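Local coordinates for protein beta-1,3-1,4-glucanase (Caldicellulosiruptor sp. F32, PDB 5H4R) that probably hydrolyses mixed-linkage beta-1,3-1,4-glucans such as lichenan, as a glycoside hydrolase of family 5, at residues S234-V239 and K264-I269; F183-Q188 and K216-F221; N95-P100 and M134-N139. The protein carries 1 engineered substitution. One frame throughout, in Å; residues are numbered along the deposited sequence.

Contact 1: residues S234-V239 and K264-I269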
loop_
_atom_site.group_PDB
_atom_site.type_symbol
_atom_site.label_atom_id
_atom_site.label_comp_id
_atom_site.label_asym_id
_atom_site.label_seq_id
_atom_site.Cartn_x
_atom_site.Cartn_y
_atom_site.Cartn_z
ATOM N N SER A 234 12.331 -2.528 -16.886
ATOM C CA SER A 234 12.156 -1.087 -16.704
ATOM C C SER A 234 10.897 -0.695 -15.931
ATOM O O SER A 234 10.677 0.501 -15.705
ATOM C CB SER A 234 12.125 -0.402 -18.073
ATOM O OG SER A 234 11.184 -1.061 -18.902
ATOM N N ARG A 235 10.053 -1.658 -15.576
ATOM C CA ARG A 235 8.850 -1.415 -14.788
ATOM C C ARG A 235 9.178 -0.651 -13.511
ATOM O O ARG A 235 10.236 -0.848 -12.908
ATOM C CB ARG A 235 8.242 -2.788 -14.450
ATOM C CG ARG A 235 7.046 -2.823 -13.587
ATOM C CD ARG A 235 6.555 -4.245 -13.341
ATOM N NE ARG A 235 6.566 -5.122 -14.505
ATOM C CZ ARG A 235 5.741 -5.025 -15.537
ATOM N NH1 ARG A 235 4.852 -4.043 -15.593
ATOM N NH2 ARG A 235 5.854 -5.861 -16.557
ATOM N N TYR A 236 8.253 0.204 -13.075
ATOM C CA TYR A 236 8.408 0.847 -11.771
ATOM C C TYR A 236 8.190 -0.161 -10.654
ATOM O O TYR A 236 7.293 -1.005 -10.724
ATOM C CB TYR A 236 7.425 2.010 -11.612
ATOM C CG TYR A 236 7.788 3.238 -12.409
ATOM C CD1 TYR A 236 7.352 3.388 -13.725
ATOM C CD2 TYR A 236 8.561 4.255 -11.856
ATOM C CE1 TYR A 236 7.665 4.509 -14.463
ATOM C CE2 TYR A 236 8.897 5.379 -12.597
ATOM C CZ TYR A 236 8.448 5.497 -13.902
ATOM O OH TYR A 236 8.767 6.596 -14.662
ATOM N N LEU A 237 8.995 -0.032 -9.595
ATOM C CA LEU A 237 9.004 -0.934 -8.455
ATOM C C LEU A 237 8.939 -0.107 -7.183
ATOM O O LEU A 237 9.662 0.880 -7.051
ATOM C CB LEU A 237 10.261 -1.771 -8.435
ATOM C CG LEU A 237 10.662 -2.486 -9.706
ATOM C CD1 LEU A 237 12.020 -3.161 -9.538
ATOM C CD2 LEU A 237 9.591 -3.506 -10.074
ATOM N N MET A 238 8.094 -0.525 -6.246
ATOM C CA MET A 238 7.934 0.155 -4.971
ATOM C C MET A 238 8.659 -0.614 -3.877
ATOM O O MET A 238 8.564 -1.841 -3.823
ATOM C CB MET A 238 6.444 0.290 -4.625
ATOM C CG MET A 238 5.701 1.341 -5.437
ATOM S SD MET A 238 3.890 1.267 -5.247
ATOM C CE MET A 238 3.693 1.636 -3.489
ATOM N N VAL A 239 9.364 0.116 -2.999
ATOM C CA VAL A 239 10.040 -0.520 -1.874
ATOM C C VAL A 239 9.734 0.264 -0.611
ATOM O O VAL A 239 9.780 1.506 -0.621
ATOM C CB VAL A 239 11.560 -0.608 -2.066
ATOM C CG1 VAL A 239 11.885 -1.560 -3.209
ATOM C CG2 VAL A 239 12.154 0.769 -2.287
ATOM N N LYS A 264 16.433 5.368 -15.905
ATOM C CA LYS A 264 16.754 5.868 -14.584
ATOM C C LYS A 264 15.494 6.080 -13.749
ATOM O O LYS A 264 14.389 6.265 -14.260
ATOM C CB LYS A 264 17.504 7.196 -14.680
ATOM C CG LYS A 264 18.749 7.180 -15.551
ATOM C CD LYS A 264 19.433 8.549 -15.501
ATOM C CE LYS A 264 20.684 8.618 -16.373
ATOM N NZ LYS A 264 20.421 9.149 -17.748
ATOM N N ASN A 265 15.680 6.021 -12.437
ATOM C CA ASN A 265 14.705 6.542 -11.479
ATOM C C ASN A 265 13.381 5.773 -11.558
ATOM O O ASN A 265 12.314 6.352 -11.712
ATOM C CB ASN A 265 14.499 8.039 -11.714
ATOM C CG ASN A 265 13.910 8.749 -10.521
ATOM O OD1 ASN A 265 14.100 8.345 -9.375
ATOM N ND2 ASN A 265 13.204 9.838 -10.778
ATOM N N ARG A 266 13.463 4.448 -11.445
ATOM C CA ARG A 266 12.303 3.576 -11.572
ATOM C C ARG A 266 11.941 2.926 -10.243
ATOM O O ARG A 266 11.117 2.016 -10.223
ATOM C CB ARG A 266 12.550 2.506 -12.660
ATOM C CG ARG A 266 12.635 3.057 -14.091
ATOM C CD ARG A 266 11.265 3.525 -14.576
ATOM N NE ARG A 266 11.244 4.262 -15.840
ATOM C CZ ARG A 266 10.598 3.897 -16.942
ATOM N NH1 ARG A 266 9.910 2.762 -17.017
ATOM N NH2 ARG A 266 10.642 4.689 -17.991
ATOM N N ILE A 267 12.537 3.378 -9.133
ATOM C CA ILE A 267 12.224 2.871 -7.799
ATOM C C ILE A 267 11.400 3.926 -7.075
ATOM O O ILE A 267 11.822 5.085 -6.963
ATOM C CB ILE A 267 13.491 2.527 -6.992
ATOM C CG1 ILE A 267 14.400 1.538 -7.740
ATOM C CG2 ILE A 267 13.099 1.993 -5.619
ATOM C CD1 ILE A 267 13.771 0.260 -8.076
ATOM N N ILE A 268 10.231 3.515 -6.584
ATOM C CA ILE A 268 9.286 4.381 -5.883
ATOM C C ILE A 268 9.348 4.036 -4.403
ATOM O O ILE A 268 9.328 2.857 -4.041
ATOM C CB ILE A 268 7.852 4.186 -6.410
ATOM C CG1 ILE A 268 7.761 4.549 -7.904
ATOM C CG2 ILE A 268 6.868 4.989 -5.589
ATOM C CD1 ILE A 268 6.430 4.235 -8.521
ATOM N N ILE A 269 9.420 5.054 -3.556
ATOM C CA ILE A 269 9.390 4.838 -2.109
ATOM C C ILE A 269 7.946 4.604 -1.686
ATOM O O ILE A 269 7.064 5.392 -2.034
ATOM C CB ILE A 269 9.971 6.043 -1.363
ATOM C CG1 ILE A 269 11.382 6.379 -1.823
ATOM C CG2 ILE A 269 9.957 5.801 0.164
ATOM C CD1 ILE A 269 12.356 5.270 -1.723
HETATM O O HOH W 1 11.430 7.391 -14.401
#
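Arg266 lies flat on Tyr236: guanidinium and phenol planes differ by 1°, with centres 4.5 Å apart. Arg266 CD sits 3.5 Å from the Tyr236 ring centroid, as a CH-pi contact, while the guanidinium is displaced toward the rim near CE1. A bend in the arginine chain (chi2 -71°) turns its end across the ring and brings NH1 within 2.7 Å of Ser234 O. This hydrogen bond is bent, 136° at the hydrogen, and meets the carbonyl from above its plane; NH1 also has a long, weak ion pair with Asp179 OD2. The phenol is served by water: water 1 lies 2.8 Å from Tyr236 OH and donates to Asn265 O at 3.0 Å, while Asn265 ND2 is taken up by Gly319 O. With an alanine in place of Tyr236, the guanidinium would probably lose the surface it lies on and be freer to swing, and the water would lose its phenol partner. The buried guanidinium of Arg235 donates to Tyr177 O, Asn178 O, Leu181 O and Asn232 OD1. Between the backbones, Leu237 N donates to Arg266 O (3.0 Å), Leu237 O accepts Ile268 N (2.7 Å), and Val239 N donates to Ile268 O (2.9 Å). Met238 instead spends its backbone polar atoms on Phe183 of the neighbouring strand 181-184 and on Ala185 just after it. Met238 CG packs on Ile268 inside the barrel; Val239 and Leu237 meet Ile267 on the side facing helix 205-226. Such a parallel pair, in register, is that of the fifth and sixth strands of a TIM barrel.

Contact 2: residues F183-Q188 and K216-F221; sequences FEAVNQ and KLNQVF. Engineered in segment 183-188: Gln188 (natural residue Glu). With BGC (beta-D-glucopyranose), chain B; BGC (beta-D-glucopyranose), chain C.
Ala185 and Phe221 carry the apolar part of the contact. The methyl of Ala185 rests over one face of the ring as a CH-pi contact: CB is 3.6 Å from the Phe221 centroid, 20° off the ring normal, and leans toward the rim, with Phe221 CD2 at 3.4 Å from it. Phe221 CG is roughly anti to the backbone N (chi1 157°), which points the CZ end of the ring at the strand. There Phe183 CB lies at the ring edge, 3.9 Å from Phe221 CZ. Trp167 adds an edge-to-face contact with the same ring.

Polar atoms meet this surface without hydrogen bonds across it. Phe183 O sits at the ring edge, near its plane, 3.6 Å from Phe221 CZ; this carbonyl takes its hydrogen bond from Met238 N of the neighbouring strand 237-240. Asn218 OD1 touches Ala185 CB at 3.6 Å, while Asn218 ND2 donates to Pro240 O. Ala185 O is satisfied by Trp167 NE1.

Ligand bonds come from the other end of 183-188. Asn187 ND2 donates to O2 of the chain C glucose (3.0 Å, 161° at the hydrogen), and its OD1 accepts from Arg98. The engineered Gln188, glutamate in the natural enzyme, stretches out beyond CG; its NE2 donates to O4 of the chain B glucose at 3.1 Å. That O4 is the bridging oxygen to C1 of the chain C glucose, and Gln188 OE1 is hydrogen-bonded to His272 ND1.

The Asn-Glu pair following the fourth barrel strand is a hallmark of clan GH-A, to which family 5 belongs, so the natural glutamate is probably the acid/base of the active site, on a loop whose base is packed against helix 205-226 of the TIM barrel.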
loop_
_atom_site.group_PDB
_atom_site.type_symbol
_atom_site.label_atom_id
_atom_site.label_comp_id
_atom_site.label_asym_id
_atom_site.label_seq_id
_atom_site.Cartn_x
_atom_site.Cartn_y
_atom_site.Cartn_z
ATOM N N PHE A 183 5.176 -3.385 -9.258
ATOM C CA PHE A 183 5.444 -4.397 -8.238
ATOM C C PHE A 183 5.926 -3.702 -6.974
ATOM O O PHE A 183 6.840 -2.869 -7.032
ATOM C CB PHE A 183 6.525 -5.397 -8.661
ATOM C CG PHE A 183 6.225 -6.175 -9.920
ATOM C CD1 PHE A 183 4.933 -6.351 -10.381
ATOM C CD2 PHE A 183 7.266 -6.738 -10.635
ATOM C CE1 PHE A 183 4.692 -7.096 -11.535
ATOM C CE2 PHE A 183 7.022 -7.489 -11.770
ATOM C CZ PHE A 183 5.735 -7.661 -12.221
ATOM N N GLU A 184 5.384 -4.121 -5.841
ATOM C CA GLU A 184 5.748 -3.608 -4.519
ATOM C C GLU A 184 6.367 -4.741 -3.710
ATOM O O GLU A 184 5.693 -5.738 -3.448
ATOM C CB GLU A 184 4.495 -3.054 -3.812
ATOM C CG GLU A 184 4.716 -2.629 -2.364
ATOM C CD GLU A 184 3.406 -2.354 -1.638
ATOM O OE1 GLU A 184 2.621 -1.518 -2.137
ATOM O OE2 GLU A 184 3.122 -3.020 -0.599
ATOM N N ALA A 185 7.623 -4.567 -3.281
ATOM C CA ALA A 185 8.431 -5.674 -2.775
ATOM C C ALA A 185 7.709 -6.467 -1.704
ATOM O O ALA A 185 7.690 -7.705 -1.712
ATOM C CB ALA A 185 9.735 -5.121 -2.212
ATOM N N VAL A 186 7.176 -5.746 -0.723
ATOM C CA VAL A 186 6.606 -6.331 0.478
ATOM C C VAL A 186 5.844 -5.190 1.125
ATOM O O VAL A 186 6.146 -4.015 0.873
ATOM C CB VAL A 186 7.722 -6.897 1.400
ATOM C CG1 VAL A 186 8.695 -5.835 1.837
ATOM C CG2 VAL A 186 7.124 -7.607 2.607
ATOM N N ASN A 187 4.864 -5.531 1.954
ATOM C CA ASN A 187 3.939 -4.562 2.524
ATOM C C ASN A 187 4.536 -3.810 3.709
ATOM O O ASN A 187 4.942 -2.652 3.570
ATOM C CB ASN A 187 2.652 -5.310 2.901
ATOM C CG ASN A 187 1.649 -4.450 3.553
ATOM O OD1 ASN A 187 1.326 -3.379 3.050
ATOM N ND2 ASN A 187 1.103 -4.913 4.680
ATOM N N GLN A 188 4.631 -4.457 4.866
ATOM C CA GLN A 188 5.070 -3.796 6.104
ATOM C C GLN A 188 6.104 -4.688 6.784
ATOM O O GLN A 188 5.852 -5.307 7.824
ATOM C CB GLN A 188 3.890 -3.478 7.022
ATOM C CG GLN A 188 3.012 -2.443 6.408
ATOM C CD GLN A 188 1.863 -1.975 7.253
ATOM O OE1 GLN A 188 1.423 -0.840 7.087
ATOM N NE2 GLN A 188 1.323 -2.846 8.100
ATOM N N LYS A 216 18.686 -5.441 2.329
ATOM C CA LYS A 216 19.136 -6.588 1.549
ATOM C C LYS A 216 17.984 -7.200 0.771
ATOM O O LYS A 216 18.119 -7.540 -0.416
ATOM C CB LYS A 216 19.753 -7.638 2.476
ATOM C CG LYS A 216 20.031 -8.995 1.830
ATOM C CD LYS A 216 21.124 -8.915 0.730
ATOM C CE LYS A 216 21.546 -10.312 0.278
ATOM N NZ LYS A 216 22.493 -10.270 -0.867
ATOM N N LEU A 217 16.847 -7.384 1.436
ATOM C CA LEU A 217 15.713 -8.037 0.789
ATOM C C LEU A 217 15.096 -7.158 -0.292
ATOM O O LEU A 217 14.588 -7.683 -1.289
ATOM C CB LEU A 217 14.687 -8.415 1.845
ATOM C CG LEU A 217 15.190 -9.490 2.820
ATOM C CD1 LEU A 217 14.321 -9.595 4.081
ATOM C CD2 LEU A 217 15.268 -10.848 2.121
ATOM N N ASN A 218 15.150 -5.834 -0.130
ATOM C CA ASN A 218 14.701 -4.939 -1.193
ATOM C C ASN A 218 15.637 -4.996 -2.389
ATOM O O ASN A 218 15.181 -4.951 -3.540
ATOM C CB ASN A 218 14.579 -3.500 -0.688
ATOM C CG ASN A 218 13.307 -3.250 0.095
ATOM O OD1 ASN A 218 12.323 -3.973 -0.024
ATOM N ND2 ASN A 218 13.308 -2.163 0.874
ATOM N N GLN A 219 16.926 -5.172 -2.148
ATOM C CA GLN A 219 17.865 -5.337 -3.252
ATOM C C GLN A 219 17.651 -6.666 -3.966
ATOM O O GLN A 219 17.704 -6.734 -5.202
ATOM C CB GLN A 219 19.297 -5.224 -2.732
ATOM C CG GLN A 219 20.309 -5.269 -3.822
ATOM C CD GLN A 219 20.301 -4.015 -4.658
ATOM O OE1 GLN A 219 20.616 -2.916 -4.167
ATOM N NE2 GLN A 219 19.947 -4.155 -5.916
ATOM N N VAL A 220 17.392 -7.740 -3.205
ATOM C CA VAL A 220 17.077 -9.034 -3.802
ATOM C C VAL A 220 15.849 -8.923 -4.691
ATOM O O VAL A 220 15.817 -9.456 -5.817
ATOM C CB VAL A 220 16.888 -10.081 -2.686
ATOM C CG1 VAL A 220 16.321 -11.387 -3.231
ATOM C CG2 VAL A 220 18.217 -10.334 -2.001
ATOM N N PHE A 221 14.818 -8.237 -4.198
ATOM C CA PHE A 221 13.596 -8.024 -4.965
ATOM C C PHE A 221 13.887 -7.352 -6.295
ATOM O O PHE A 221 13.453 -7.825 -7.351
ATOM C CB PHE A 221 12.612 -7.193 -4.127
ATOM C CG PHE A 221 11.573 -6.431 -4.927
ATOM C CD1 PHE A 221 10.519 -7.095 -5.551
ATOM C CD2 PHE A 221 11.626 -5.050 -5.021
ATOM C CE1 PHE A 221 9.549 -6.363 -6.260
ATOM C CE2 PHE A 221 10.653 -4.337 -5.718
ATOM C CZ PHE A 221 9.625 -5.004 -6.330
HETATM C C2 BGC B . -1.783 -1.450 12.413
HETATM C C3 BGC B . -1.818 -2.354 11.183
HETATM C C4 BGC B . -1.725 -1.521 9.903
HETATM C C5 BGC B . -0.482 -0.626 9.974
HETATM C C6 BGC B . -0.424 0.517 8.952
HETATM C C1 BGC B . -0.508 -0.605 12.393
HETATM O O1 BGC B . -0.458 0.348 13.472
HETATM O O2 BGC B . -1.855 -2.286 13.576
HETATM O O3 BGC B . -3.036 -3.099 11.173
HETATM O O4 BGC B . -1.659 -2.501 8.847
HETATM O O5 BGC B . -0.527 0.119 11.178
HETATM O O6 BGC B . 0.657 1.439 9.264
HETATM C C2 BGC C . -1.976 -3.269 6.638
HETATM C C3 BGC C . -3.392 -3.645 6.239
HETATM C C4 BGC C . -4.294 -3.296 7.410
HETATM C C5 BGC C . -4.361 -1.770 7.417
HETATM C C6 BGC C . -5.236 -1.235 8.557
HETATM C C1 BGC C . -1.891 -2.011 7.521
HETATM O O2 BGC C . -1.154 -3.153 5.458
HETATM O O3 BGC C . -3.399 -5.044 5.972
HETATM O O4 BGC C . -5.586 -3.837 7.154
HETATM O O5 BGC C . -3.060 -1.189 7.510
HETATM O O6 BGC C . -4.889 -1.774 9.837
#

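Contact 3: residues N95-P100 and M134-N139; sequences NTIRIP and MYVIIN
Val136 fits into the notch between Ile97 and Ile99, one methyl to each neighbour. Its CG2 lies 3.7 Å from Ile97 CG2, those two side chains running side by side, and its CG1 lies 3.7 Å from Ile99 CD1. The valine torsion (chi1 180°) spreads the two methyls along the strand direction to meet both isoleucines. At the start of the pair Met134, its chain bent at chi3, hooks its CE under the neighbouring backbone, 3.9 Å from Thr96 C. These apolar bumps face outward, where helices 83-91 and 116-131 cover them.

Here the second and third strands of the TIM barrel run parallel, 15° between their directions, and the hydrogen bonds between them alternate: Tyr135 N to Asn95 O, Ile97 N to Tyr135 O, Ile137 N to Ile97 O, Ile99 N to Ile137 O.

On the inner face the pattern is offset by one residue. Ile137 fills the gap between Thr96 and Arg98, with CD1 at 4.1 Å from Thr96 CG2 and CB at 4.0 Å from Arg98 CG. Tyr135 CB is pressed on Thr96 OG1 (3.4 Å), a hydroxyl hydrogen-bonded to Met47 O. The Tyr135 ring passes Asn95, whose amide stands nearly upright to it, planes 82° apart, with ND2 directed to Asp46 O; Tyr135 OH goes to the same aspartate's carboxylate.

Nearer the glycan, Arg98 runs extended to Glu326 and Asn52. Asn139 ND2 lies over one face of its guanidinium, 3.3 Å from Arg98 NH2; these two donors do not bond each other but share Glu184 OE2. Asn139 OD1 sits 3.2 Å from Pro100 CA and accepts from Val101 N.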
loop_
_atom_site.group_PDB
_atom_site.type_symbol
_atom_site.label_atom_id
_atom_site.label_comp_id
_atom_site.label_asym_id
_atom_site.label_seq_id
_atom_site.Cartn_x
_atom_site.Cartn_y
_atom_site.Cartn_z
ATOM N N ASN A 95 -7.772 5.985 -10.347
ATOM C CA ASN A 95 -7.006 5.528 -11.496
ATOM C C ASN A 95 -5.964 4.488 -11.141
ATOM O O ASN A 95 -5.244 4.019 -12.040
ATOM C CB ASN A 95 -6.327 6.698 -12.206
ATOM C CG ASN A 95 -6.072 6.390 -13.665
ATOM O OD1 ASN A 95 -6.856 5.671 -14.301
ATOM N ND2 ASN A 95 -4.978 6.911 -14.210
ATOM N N THR A 96 -5.868 4.111 -9.877
ATOM C CA THR A 96 -4.940 3.099 -9.396
ATOM C C THR A 96 -5.713 2.128 -8.525
ATOM O O THR A 96 -6.553 2.546 -7.729
ATOM C CB THR A 96 -3.785 3.728 -8.584
ATOM O OG1 THR A 96 -3.002 4.565 -9.434
ATOM C CG2 THR A 96 -2.871 2.666 -8.030
ATOM N N ILE A 97 -5.445 0.837 -8.691
ATOM C CA ILE A 97 -5.943 -0.196 -7.788
ATOM C C ILE A 97 -4.738 -0.899 -7.192
ATOM O O ILE A 97 -3.849 -1.350 -7.925
ATOM C CB ILE A 97 -6.856 -1.215 -8.495
ATOM C CG1 ILE A 97 -7.317 -2.274 -7.489
ATOM C CG2 ILE A 97 -6.150 -1.849 -9.649
ATOM C CD1 ILE A 97 -8.561 -2.964 -7.899
ATOM N N ARG A 98 -4.689 -0.968 -5.870
ATOM C CA ARG A 98 -3.692 -1.767 -5.197
ATOM C C ARG A 98 -4.336 -3.091 -4.812
ATOM O O ARG A 98 -5.419 -3.111 -4.208
ATOM C CB ARG A 98 -3.122 -1.047 -3.974
ATOM C CG ARG A 98 -2.048 -1.845 -3.237
ATOM C CD ARG A 98 -1.175 -0.894 -2.410
ATOM N NE ARG A 98 -0.156 -1.498 -1.544
ATOM C CZ ARG A 98 -0.373 -1.889 -0.286
ATOM N NH1 ARG A 98 -1.596 -1.879 0.225
ATOM N NH2 ARG A 98 0.641 -2.334 0.460
ATOM N N ILE A 99 -3.689 -4.184 -5.223
ATOM C CA ILE A 99 -4.161 -5.539 -4.993
ATOM C C ILE A 99 -3.164 -6.224 -4.071
ATOM O O ILE A 99 -2.200 -6.855 -4.538
ATOM C CB ILE A 99 -4.326 -6.300 -6.315
ATOM C CG1 ILE A 99 -5.313 -5.576 -7.228
ATOM C CG2 ILE A 99 -4.832 -7.734 -6.022
ATOM C CD1 ILE A 99 -5.322 -6.139 -8.689
ATOM N N PRO A 100 -3.319 -6.070 -2.760
ATOM C CA PRO A 100 -2.409 -6.754 -1.833
ATOM C C PRO A 100 -2.657 -8.249 -1.869
ATOM O O PRO A 100 -3.806 -8.706 -1.920
ATOM C CB PRO A 100 -2.771 -6.144 -0.476
ATOM C CG PRO A 100 -4.208 -5.721 -0.623
ATOM C CD PRO A 100 -4.342 -5.276 -2.060
ATOM N N MET A 134 -6.121 1.129 -15.732
ATOM C CA MET A 134 -5.748 1.609 -14.404
ATOM C C MET A 134 -4.314 1.220 -14.110
ATOM O O MET A 134 -3.797 0.248 -14.667
ATOM C CB MET A 134 -6.677 1.026 -13.334
ATOM C CG MET A 134 -8.092 1.466 -13.505
ATOM S SD MET A 134 -9.168 0.655 -12.317
ATOM C CE MET A 134 -8.824 1.686 -10.885
ATOM N N TYR A 135 -3.657 2.010 -13.264
ATOM C CA TYR A 135 -2.423 1.550 -12.653
ATOM C C TYR A 135 -2.763 0.468 -11.634
ATOM O O TYR A 135 -3.820 0.502 -11.004
ATOM C CB TYR A 135 -1.678 2.726 -12.008
ATOM C CG TYR A 135 -1.204 3.722 -13.028
ATOM C CD1 TYR A 135 -2.047 4.708 -13.503
ATOM C CD2 TYR A 135 0.082 3.672 -13.515
ATOM C CE1 TYR A 135 -1.619 5.623 -14.450
ATOM C CE2 TYR A 135 0.515 4.542 -14.467
ATOM C CZ TYR A 135 -0.321 5.533 -14.929
ATOM O OH TYR A 135 0.157 6.392 -15.882
ATOM N N VAL A 136 -1.896 -0.539 -11.522
ATOM C CA VAL A 136 -2.136 -1.679 -10.652
ATOM C C VAL A 136 -0.875 -1.939 -9.853
ATOM O O VAL A 136 0.219 -1.982 -10.428
ATOM C CB VAL A 136 -2.507 -2.947 -11.443
ATOM C CG1 VAL A 136 -2.744 -4.124 -10.504
ATOM C CG2 VAL A 136 -3.733 -2.699 -12.297
ATOM N N ILE A 137 -1.025 -2.093 -8.531
ATOM C CA ILE A 137 0.065 -2.465 -7.631
ATOM C C ILE A 137 -0.227 -3.842 -7.049
ATOM O O ILE A 137 -1.304 -4.067 -6.491
ATOM C CB ILE A 137 0.235 -1.443 -6.490
ATOM C CG1 ILE A 137 0.510 -0.035 -7.030
ATOM C CG2 ILE A 137 1.317 -1.923 -5.544
ATOM C CD1 ILE A 137 0.266 1.060 -5.999
ATOM N N ILE A 138 0.741 -4.766 -7.167
ATOM C CA ILE A 138 0.646 -6.069 -6.504
ATOM C C ILE A 138 1.871 -6.230 -5.601
ATOM O O ILE A 138 2.935 -5.672 -5.882
ATOM C CB ILE A 138 0.545 -7.250 -7.503
ATOM C CG1 ILE A 138 1.715 -7.286 -8.468
ATOM C CG2 ILE A 138 -0.761 -7.171 -8.278
ATOM C CD1 ILE A 138 1.690 -8.512 -9.433
ATOM N N ASN A 139 1.717 -6.978 -4.506
ATOM C CA ASN A 139 2.785 -7.023 -3.501
ATOM C C ASN A 139 2.883 -8.410 -2.868
ATOM O O ASN A 139 2.230 -9.369 -3.301
ATOM C CB ASN A 139 2.547 -5.954 -2.420
ATOM C CG ASN A 139 1.404 -6.300 -1.467
ATOM O OD1 ASN A 139 0.743 -7.333 -1.567
ATOM N ND2 ASN A 139 1.186 -5.417 -0.502
#

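From the N terminus, contact 3 comes first, pairing barrel strands 96-99 and 135-139 around a loop that includes helix 116-131. Contact 2 follows, closing the loop that runs from strand 181-184 into helix 205-226, and contact 1 then closes the beta-alpha-beta unit of strand 237-240, helix 247-250 and strand 267-272. The three loops close in series; none nests in or crosses another. They are neighbours in space nonetheless: strand 181-184 lies between strands 135-139 and 237-240 and bonds to both. Met238 SD of contact 1 packs on Ile137 of contact 3. Arg98, whose side chain is about 5 Å from a bound glucose, ties contact 3 to contact 2.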